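Local coordinates for protein alkaline phosphatase D (Bacillus subtilis, PDB 2YEQ) that hydrolyses phosphate esters as a secreted phosphodiesterase and alkaline phosphatase, using an active site that contains iron and calcium, at residues A[47-61]-A[79-93]. Sequence-based numbering, arbitrary orientation.
Sequences KWEVAKDEHFRKIVR and ADGLEPNKVYYYRFK. With PE5 (3,6,9,12,15,18,21,24-octaoxahexacosan-1-ol), chain P; PE5 (3,6,9,12,15,18,21,24-octaoxahexacosan-1-ol), chain X.
The guanidinium of R91 lies flat on one face of the F56 ring, planes 12° apart and centres 4.2 Å apart, a cation-pi stack in which R91 CD also makes a CH-pi contact. D53 O lies over the rim of the opposite face, and at the ring edge F56 CZ comes within 3.5 Å of Y90 C. In its own plane the guanidinium presents NE and NH2 to one carboxylate oxygen, R91 NH2 reaching E49 OE1 at 3.0 Å on the syn lone pair, while NH1 hydrogen-bonds to a bound polyethylene glycol fragment. With CG between backbone N and carbonyl carbon (chi1 71°) and the chain extended to NE, R91 runs alongside E49 and slides past F56 in the opposite direction, over its face. Replacing this arginine by alanine is likely to leave the E49 carboxylate without its salt-bridge partner and one face of F56 without its cover. E54 CB sits over the centre of the Y89 ring, 3.9 Å from its centroid; Y89 OH is hydrogen-bonded to another glycol fragment. Between neighbouring strands, V50 CG1 packs 3.8 Å from Y88 CB; V60 CG2 touches L82 CD2 and Y88 CE1, and L82 CD2 lies over one face of the Y88 ring, toward its rim. R61 also grips one oxygen with two nitrogens, its NH2 3.0 Å from D80 OD1, but the planes are 29° apart. Backbone pairs K47-K93, E49-R91 and A51-Y89 are hydrogen-bonded, alternating with W48-F92 and V50-Y90; Y90 and F92 pack on strands 13-16 and 23-28, V50 on L25, W48 on A79. V60 and R61 both face V50 in a classic beta bulge of this four-stranded antiparallel sheet, consistent with the immunoglobulin-like sandwich of the E-set clan.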
loop_
_atom_site.group_PDB
_atom_site.type_symbol
_atom_site.label_atom_id
_atom_site.label_comp_id
_atom_site.label_asym_id
_atom_site.label_seq_id
_atom_site.Cartn_x
_atom_site.Cartn_y
_atom_site.Cartn_z
ATOM N N LYS A 47 7.163 -24.698 -14.440
ATOM C CA LYS A 47 5.955 -25.467 -14.150
ATOM C C LYS A 47 5.343 -24.944 -12.867
ATOM O O LYS A 47 6.047 -24.408 -11.996
ATOM C CB LYS A 47 6.279 -26.962 -14.013
ATOM C CG LYS A 47 6.740 -27.603 -15.342
ATOM C CD LYS A 47 6.801 -29.126 -15.257
ATOM C CE LYS A 47 7.117 -29.773 -16.611
ATOM N NZ LYS A 47 6.418 -29.106 -17.767
ATOM N N TRP A 48 4.028 -25.078 -12.751
ATOM C CA TRP A 48 3.337 -24.662 -11.547
ATOM C C TRP A 48 2.226 -25.636 -11.193
ATOM O O TRP A 48 1.611 -26.255 -12.073
ATOM C CB TRP A 48 2.752 -23.248 -11.695
ATOM C CG TRP A 48 1.837 -23.097 -12.876
ATOM C CD1 TRP A 48 2.192 -22.777 -14.157
ATOM C CD2 TRP A 48 0.423 -23.279 -12.886
ATOM N NE1 TRP A 48 1.071 -22.720 -14.952
ATOM C CE2 TRP A 48 -0.026 -23.022 -14.194
ATOM C CE3 TRP A 48 -0.517 -23.599 -11.906
ATOM C CZ2 TRP A 48 -1.374 -23.100 -14.547
ATOM C CZ3 TRP A 48 -1.846 -23.672 -12.260
ATOM C CH2 TRP A 48 -2.262 -23.432 -13.564
ATOM N N GLU A 49 1.951 -25.720 -9.898
ATOM C CA GLU A 49 0.920 -26.604 -9.365
ATOM C C GLU A 49 0.163 -25.910 -8.229
ATOM O O GLU A 49 0.757 -25.197 -7.405
ATOM C CB GLU A 49 1.544 -27.885 -8.797
ATOM C CG GLU A 49 2.173 -28.806 -9.821
ATOM C CD GLU A 49 2.884 -29.998 -9.178
ATOM O OE1 GLU A 49 3.332 -29.907 -7.999
ATOM O OE2 GLU A 49 2.987 -31.030 -9.871
ATOM N N VAL A 50 -1.138 -26.158 -8.187
ATOM C CA VAL A 50 -2.002 -25.722 -7.120
ATOM C C VAL A 50 -2.664 -26.973 -6.508
ATOM O O VAL A 50 -3.228 -27.813 -7.226
ATOM C CB VAL A 50 -3.102 -24.783 -7.647
ATOM C CG1 VAL A 50 -4.043 -24.368 -6.518
ATOM C CG2 VAL A 50 -2.471 -23.555 -8.329
ATOM N N ALA A 51 -2.598 -27.077 -5.194
ATOM C CA ALA A 51 -3.107 -28.236 -4.476
ATOM C C ALA A 51 -4.002 -27.819 -3.316
ATOM O O ALA A 51 -3.937 -26.674 -2.815
ATOM C CB ALA A 51 -1.925 -29.092 -3.957
ATOM N N LYS A 52 -4.802 -28.764 -2.842
ATOM C CA LYS A 52 -5.607 -28.540 -1.637
ATOM C C LYS A 52 -4.806 -28.718 -0.359
ATOM O O LYS A 52 -5.237 -28.291 0.709
ATOM C CB LYS A 52 -6.816 -29.467 -1.623
ATOM C CG LYS A 52 -7.690 -29.328 -2.856
ATOM C CD LYS A 52 -9.092 -29.925 -2.659
ATOM C CE LYS A 52 -9.290 -31.222 -3.433
ATOM N NZ LYS A 52 -10.728 -31.467 -3.793
ATOM N N ASP A 53 -3.626 -29.309 -0.473
ATOM C CA ASP A 53 -2.824 -29.672 0.685
ATOM C C ASP A 53 -1.388 -29.276 0.509
ATOM O O ASP A 53 -0.905 -29.160 -0.615
ATOM C CB ASP A 53 -2.880 -31.192 0.901
ATOM C CG ASP A 53 -2.297 -31.963 -0.258
ATOM O OD1 ASP A 53 -2.786 -31.763 -1.395
ATOM O OD2 ASP A 53 -1.347 -32.742 -0.030
ATOM N N GLU A 54 -0.687 -29.106 1.621
ATOM C CA GLU A 54 0.682 -28.600 1.563
ATOM C C GLU A 54 1.728 -29.610 1.078
ATOM O O GLU A 54 2.864 -29.223 0.805
ATOM C CB GLU A 54 1.094 -27.998 2.904
ATOM C CG GLU A 54 1.240 -28.980 4.033
ATOM C CD GLU A 54 1.282 -28.278 5.380
ATOM O OE1 GLU A 54 2.374 -27.818 5.773
ATOM O OE2 GLU A 54 0.219 -28.172 6.033
ATOM N N HIS A 55 1.343 -30.884 0.965
ATOM C CA HIS A 55 2.234 -31.931 0.451
ATOM C C HIS A 55 1.963 -32.260 -1.017
ATOM O O HIS A 55 2.589 -33.145 -1.579
ATOM C CB HIS A 55 2.116 -33.190 1.310
ATOM C CG HIS A 55 2.407 -32.947 2.754
ATOM N ND1 HIS A 55 3.669 -32.629 3.215
ATOM C CD2 HIS A 55 1.594 -32.931 3.836
ATOM C CE1 HIS A 55 3.623 -32.449 4.523
ATOM N NE2 HIS A 55 2.375 -32.625 4.924
ATOM N N PHE A 56 1.033 -31.539 -1.631
ATOM C CA PHE A 56 0.774 -31.658 -3.065
ATOM C C PHE A 56 0.356 -33.047 -3.525
ATOM O O PHE A 56 0.656 -33.461 -4.634
ATOM C CB PHE A 56 1.966 -31.101 -3.851
ATOM C CG PHE A 56 2.068 -29.614 -3.734
ATOM C CD1 PHE A 56 2.567 -29.033 -2.570
ATOM C CD2 PHE A 56 1.570 -28.788 -4.738
ATOM C CE1 PHE A 56 2.619 -27.641 -2.437
ATOM C CE2 PHE A 56 1.604 -27.392 -4.601
ATOM C CZ PHE A 56 2.129 -26.824 -3.459
ATOM N N ARG A 57 -0.384 -33.735 -2.667
ATOM C CA ARG A 57 -0.986 -35.008 -3.014
ATOM C C ARG A 57 -2.335 -34.804 -3.673
ATOM O O ARG A 57 -2.799 -35.671 -4.412
ATOM C CB ARG A 57 -1.120 -35.884 -1.769
ATOM C CG ARG A 57 0.213 -36.409 -1.284
ATOM C CD ARG A 57 0.080 -37.260 -0.035
ATOM N NE ARG A 57 1.323 -37.228 0.742
ATOM C CZ ARG A 57 1.418 -37.415 2.060
ATOM N NH1 ARG A 57 0.341 -37.676 2.801
ATOM N NH2 ARG A 57 2.610 -37.346 2.646
ATOM N N LYS A 58 -2.951 -33.644 -3.432
ATOM C CA LYS A 58 -4.267 -33.335 -3.992
ATOM C C LYS A 58 -4.210 -32.140 -4.944
ATOM O O LYS A 58 -4.785 -31.082 -4.667
ATOM C CB LYS A 58 -5.274 -33.058 -2.871
ATOM C CG LYS A 58 -5.527 -34.253 -1.958
ATOM C CD LYS A 58 -6.263 -33.849 -0.693
ATOM C CE LYS A 58 -6.166 -34.912 0.401
ATOM N NZ LYS A 58 -6.355 -34.310 1.758
ATOM N N ILE A 59 -3.558 -32.339 -6.079
ATOM C CA ILE A 59 -3.338 -31.267 -7.043
ATOM C C ILE A 59 -4.629 -31.016 -7.799
ATOM O O ILE A 59 -5.228 -31.960 -8.291
ATOM C CB ILE A 59 -2.177 -31.636 -8.001
ATOM C CG1 ILE A 59 -0.854 -31.562 -7.232
ATOM C CG2 ILE A 59 -2.157 -30.727 -9.218
ATOM C CD1 ILE A 59 0.313 -32.285 -7.915
ATOM N N VAL A 60 -5.061 -29.752 -7.882
ATOM C CA VAL A 60 -6.281 -29.388 -8.627
ATOM C C VAL A 60 -6.020 -28.693 -9.946
ATOM O O VAL A 60 -6.901 -28.622 -10.778
ATOM C CB VAL A 60 -7.211 -28.475 -7.801
ATOM C CG1 VAL A 60 -7.647 -29.194 -6.534
ATOM C CG2 VAL A 60 -6.528 -27.139 -7.454
ATOM N N ARG A 61 -4.827 -28.152 -10.134
ATOM C CA ARG A 61 -4.552 -27.332 -11.310
ATOM C C ARG A 61 -3.058 -27.291 -11.479
ATOM O O ARG A 61 -2.332 -27.182 -10.494
ATOM C CB ARG A 61 -5.108 -25.915 -11.100
ATOM C CG ARG A 61 -5.367 -25.143 -12.359
ATOM C CD ARG A 61 -6.619 -25.623 -13.063
ATOM N NE ARG A 61 -6.887 -24.828 -14.257
ATOM C CZ ARG A 61 -6.216 -24.925 -15.407
ATOM N NH1 ARG A 61 -5.213 -25.790 -15.555
ATOM N NH2 ARG A 61 -6.554 -24.151 -16.429
ATOM N N ALA A 79 -4.375 -18.906 -12.171
ATOM C CA ALA A 79 -4.799 -20.277 -11.909
ATOM C C ALA A 79 -6.299 -20.230 -11.730
ATOM O O ALA A 79 -6.792 -19.648 -10.767
ATOM C CB ALA A 79 -4.136 -20.801 -10.670
ATOM N N ASP A 80 -7.025 -20.816 -12.668
ATOM C CA ASP A 80 -8.478 -20.797 -12.618
ATOM C C ASP A 80 -9.035 -22.203 -12.375
ATOM O O ASP A 80 -8.273 -23.125 -12.098
ATOM C CB ASP A 80 -9.044 -20.163 -13.883
ATOM C CG ASP A 80 -8.731 -20.952 -15.140
ATOM O OD1 ASP A 80 -8.078 -22.018 -15.072
ATOM O OD2 ASP A 80 -9.146 -20.476 -16.212
ATOM N N GLY A 81 -10.355 -22.349 -12.453
ATOM C CA GLY A 81 -11.009 -23.627 -12.170
ATOM C C GLY A 81 -10.970 -23.978 -10.696
ATOM O O GLY A 81 -10.951 -25.146 -10.345
ATOM N N LEU A 82 -10.932 -22.965 -9.829
ATOM C CA LEU A 82 -10.857 -23.185 -8.394
ATOM C C LEU A 82 -12.227 -23.012 -7.753
ATOM O O LEU A 82 -13.143 -22.471 -8.353
ATOM C CB LEU A 82 -9.867 -22.210 -7.737
ATOM C CG LEU A 82 -8.428 -22.202 -8.258
ATOM C CD1 LEU A 82 -7.579 -21.158 -7.505
ATOM C CD2 LEU A 82 -7.809 -23.596 -8.129
ATOM N N GLU A 83 -12.349 -23.460 -6.513
ATOM C CA GLU A 83 -13.594 -23.325 -5.763
ATOM C C GLU A 83 -13.539 -22.074 -4.895
ATOM O O GLU A 83 -12.462 -21.665 -4.478
ATOM C CB GLU A 83 -13.797 -24.536 -4.840
ATOM C CG GLU A 83 -13.910 -25.891 -5.555
ATOM C CD GLU A 83 -14.044 -27.032 -4.556
ATOM O OE1 GLU A 83 -15.150 -27.174 -3.985
ATOM O OE2 GLU A 83 -13.045 -27.761 -4.315
ATOM N N PRO A 84 -14.700 -21.531 -4.542
ATOM C CA PRO A 84 -14.745 -20.285 -3.762
ATOM C C PRO A 84 -14.461 -20.448 -2.281
ATOM O O PRO A 84 -14.680 -21.499 -1.706
ATOM C CB PRO A 84 -16.154 -19.774 -3.990
ATOM C CG PRO A 84 -16.945 -20.973 -4.303
ATOM C CD PRO A 84 -16.030 -21.909 -5.042
ATOM N N ASN A 85 -13.928 -19.393 -1.685
ATOM C CA ASN A 85 -13.609 -19.340 -0.277
ATOM C C ASN A 85 -12.794 -20.523 0.222
ATOM O O ASN A 85 -13.043 -21.042 1.314
ATOM C CB ASN A 85 -14.902 -19.210 0.517
ATOM C CG ASN A 85 -14.705 -18.563 1.865
ATOM O OD1 ASN A 85 -13.697 -17.933 2.143
ATOM N ND2 ASN A 85 -15.683 -18.745 2.728
ATOM N N LYS A 86 -11.805 -20.924 -0.564
ATOM C CA LYS A 86 -10.997 -22.097 -0.257
ATOM C C LYS A 86 -9.509 -21.787 -0.243
ATOM O O LYS A 86 -9.013 -21.088 -1.125
ATOM C CB LYS A 86 -11.278 -23.185 -1.290
ATOM C CG LYS A 86 -10.642 -24.517 -0.946
ATOM C CD LYS A 86 -11.237 -25.674 -1.751
ATOM C CE LYS A 86 -11.504 -26.915 -0.885
ATOM N NZ LYS A 86 -10.397 -27.264 0.049
ATOM N N VAL A 87 -8.816 -22.342 0.751
ATOM C CA VAL A 87 -7.375 -22.235 0.892
ATOM C C VAL A 87 -6.707 -23.190 -0.055
ATOM O O VAL A 87 -7.126 -24.357 -0.154
ATOM C CB VAL A 87 -6.926 -22.570 2.317
ATOM C CG1 VAL A 87 -5.389 -22.649 2.434
ATOM C CG2 VAL A 87 -7.504 -21.550 3.288
ATOM N N TYR A 88 -5.677 -22.714 -0.763
ATOM C CA TYR A 88 -4.866 -23.595 -1.607
ATOM C C TYR A 88 -3.403 -23.374 -1.340
ATOM O O TYR A 88 -3.009 -22.345 -0.769
ATOM C CB TYR A 88 -5.143 -23.341 -3.069
ATOM C CG TYR A 88 -6.533 -23.707 -3.540
ATOM C CD1 TYR A 88 -6.823 -25.006 -3.984
ATOM C CD2 TYR A 88 -7.543 -22.762 -3.597
ATOM C CE1 TYR A 88 -8.064 -25.348 -4.449
ATOM C CE2 TYR A 88 -8.812 -23.097 -4.080
ATOM C CZ TYR A 88 -9.063 -24.394 -4.500
ATOM O OH TYR A 88 -10.307 -24.723 -4.987
ATOM N N TYR A 89 -2.601 -24.352 -1.756
ATOM C CA TYR A 89 -1.157 -24.253 -1.737
ATOM C C TYR A 89 -0.671 -24.263 -3.172
ATOM O O TYR A 89 -1.333 -24.846 -4.060
ATOM C CB TYR A 89 -0.549 -25.399 -0.935
ATOM C CG TYR A 89 -1.007 -25.351 0.495
ATOM C CD1 TYR A 89 -2.198 -25.968 0.879
ATOM C CD2 TYR A 89 -0.288 -24.640 1.447
ATOM C CE1 TYR A 89 -2.648 -25.898 2.189
ATOM C CE2 TYR A 89 -0.726 -24.556 2.765
ATOM C CZ TYR A 89 -1.911 -25.191 3.128
ATOM O OH TYR A 89 -2.374 -25.128 4.426
ATOM N N TYR A 90 0.464 -23.607 -3.406
ATOM C CA TYR A 90 1.020 -23.529 -4.743
ATOM C C TYR A 90 2.531 -23.559 -4.698
ATOM O O TYR A 90 3.143 -23.201 -3.690
ATOM C CB TYR A 90 0.485 -22.280 -5.482
ATOM C CG TYR A 90 0.941 -20.967 -4.872
ATOM C CD1 TYR A 90 0.230 -20.383 -3.836
ATOM C CD2 TYR A 90 2.083 -20.307 -5.347
ATOM C CE1 TYR A 90 0.647 -19.201 -3.273
ATOM C CE2 TYR A 90 2.501 -19.121 -4.789
ATOM C CZ TYR A 90 1.793 -18.567 -3.763
ATOM O OH TYR A 90 2.216 -17.410 -3.180
ATOM N N ARG A 91 3.138 -23.996 -5.802
ATOM C CA ARG A 91 4.593 -23.960 -5.944
ATOM C C ARG A 91 4.978 -24.027 -7.402
ATOM O O ARG A 91 4.168 -24.399 -8.256
ATOM C CB ARG A 91 5.255 -25.111 -5.179
ATOM C CG ARG A 91 4.997 -26.425 -5.824
ATOM C CD ARG A 91 5.727 -27.566 -5.131
ATOM N NE ARG A 91 5.244 -28.827 -5.681
ATOM C CZ ARG A 91 5.552 -30.024 -5.201
ATOM N NH1 ARG A 91 6.335 -30.139 -4.133
ATOM N NH2 ARG A 91 5.051 -31.106 -5.784
ATOM N N PHE A 92 6.223 -23.655 -7.664
ATOM C CA PHE A 92 6.772 -23.644 -9.003
ATOM C C PHE A 92 7.955 -24.594 -9.066
ATOM O O PHE A 92 8.625 -24.830 -8.064
ATOM C CB PHE A 92 7.275 -22.241 -9.369
ATOM C CG PHE A 92 6.214 -21.180 -9.356
ATOM C CD1 PHE A 92 5.473 -20.906 -10.497
ATOM C CD2 PHE A 92 5.969 -20.444 -8.213
ATOM C CE1 PHE A 92 4.517 -19.908 -10.496
ATOM C CE2 PHE A 92 4.988 -19.436 -8.199
ATOM C CZ PHE A 92 4.272 -19.176 -9.346
ATOM N N LYS A 93 8.252 -25.060 -10.272
ATOM C CA LYS A 93 9.421 -25.896 -10.534
ATOM C C LYS A 93 10.016 -25.455 -11.862
ATOM O O LYS A 93 9.285 -25.283 -12.831
ATOM C CB LYS A 93 8.995 -27.355 -10.612
ATOM C CG LYS A 93 10.105 -28.359 -10.712
ATOM C CD LYS A 93 9.533 -29.716 -11.179
ATOM C CE LYS A 93 10.426 -30.899 -10.812
ATOM N NZ LYS A 93 9.669 -32.190 -10.833
HETATM C C50 PE5 P . 5.863 -34.168 -4.315
HETATM O O1 PE5 P . 6.496 -33.262 -3.409
HETATM C C1 PE5 P . 5.648 -32.838 -2.330
HETATM C C2 PE5 P . 6.421 -31.963 -1.341
HETATM O O2 PE5 P . 5.804 -30.671 -1.193
HETATM C C3 PE5 P . 6.462 -29.767 -0.278
HETATM C C4 PE5 P . 7.550 -28.902 -0.946
HETATM O O3 PE5 P . 7.353 -28.672 -2.345
HETATM O O1 PE5 X . -12.164 -31.170 -6.608
HETATM C C1 PE5 X . -11.029 -30.973 -7.455
HETATM C C2 PE5 X . -10.202 -32.257 -7.588
HETATM O O2 PE5 X . -9.514 -32.543 -6.366
HETATM C C3 PE5 X . -8.385 -33.417 -6.498
HETATM C C4 PE5 X . -7.974 -33.908 -5.124
HETATM O O HOH W 1 -7.487 -26.754 0.788
HETATM O O HOH W 2 3.952 -34.085 -5.623
#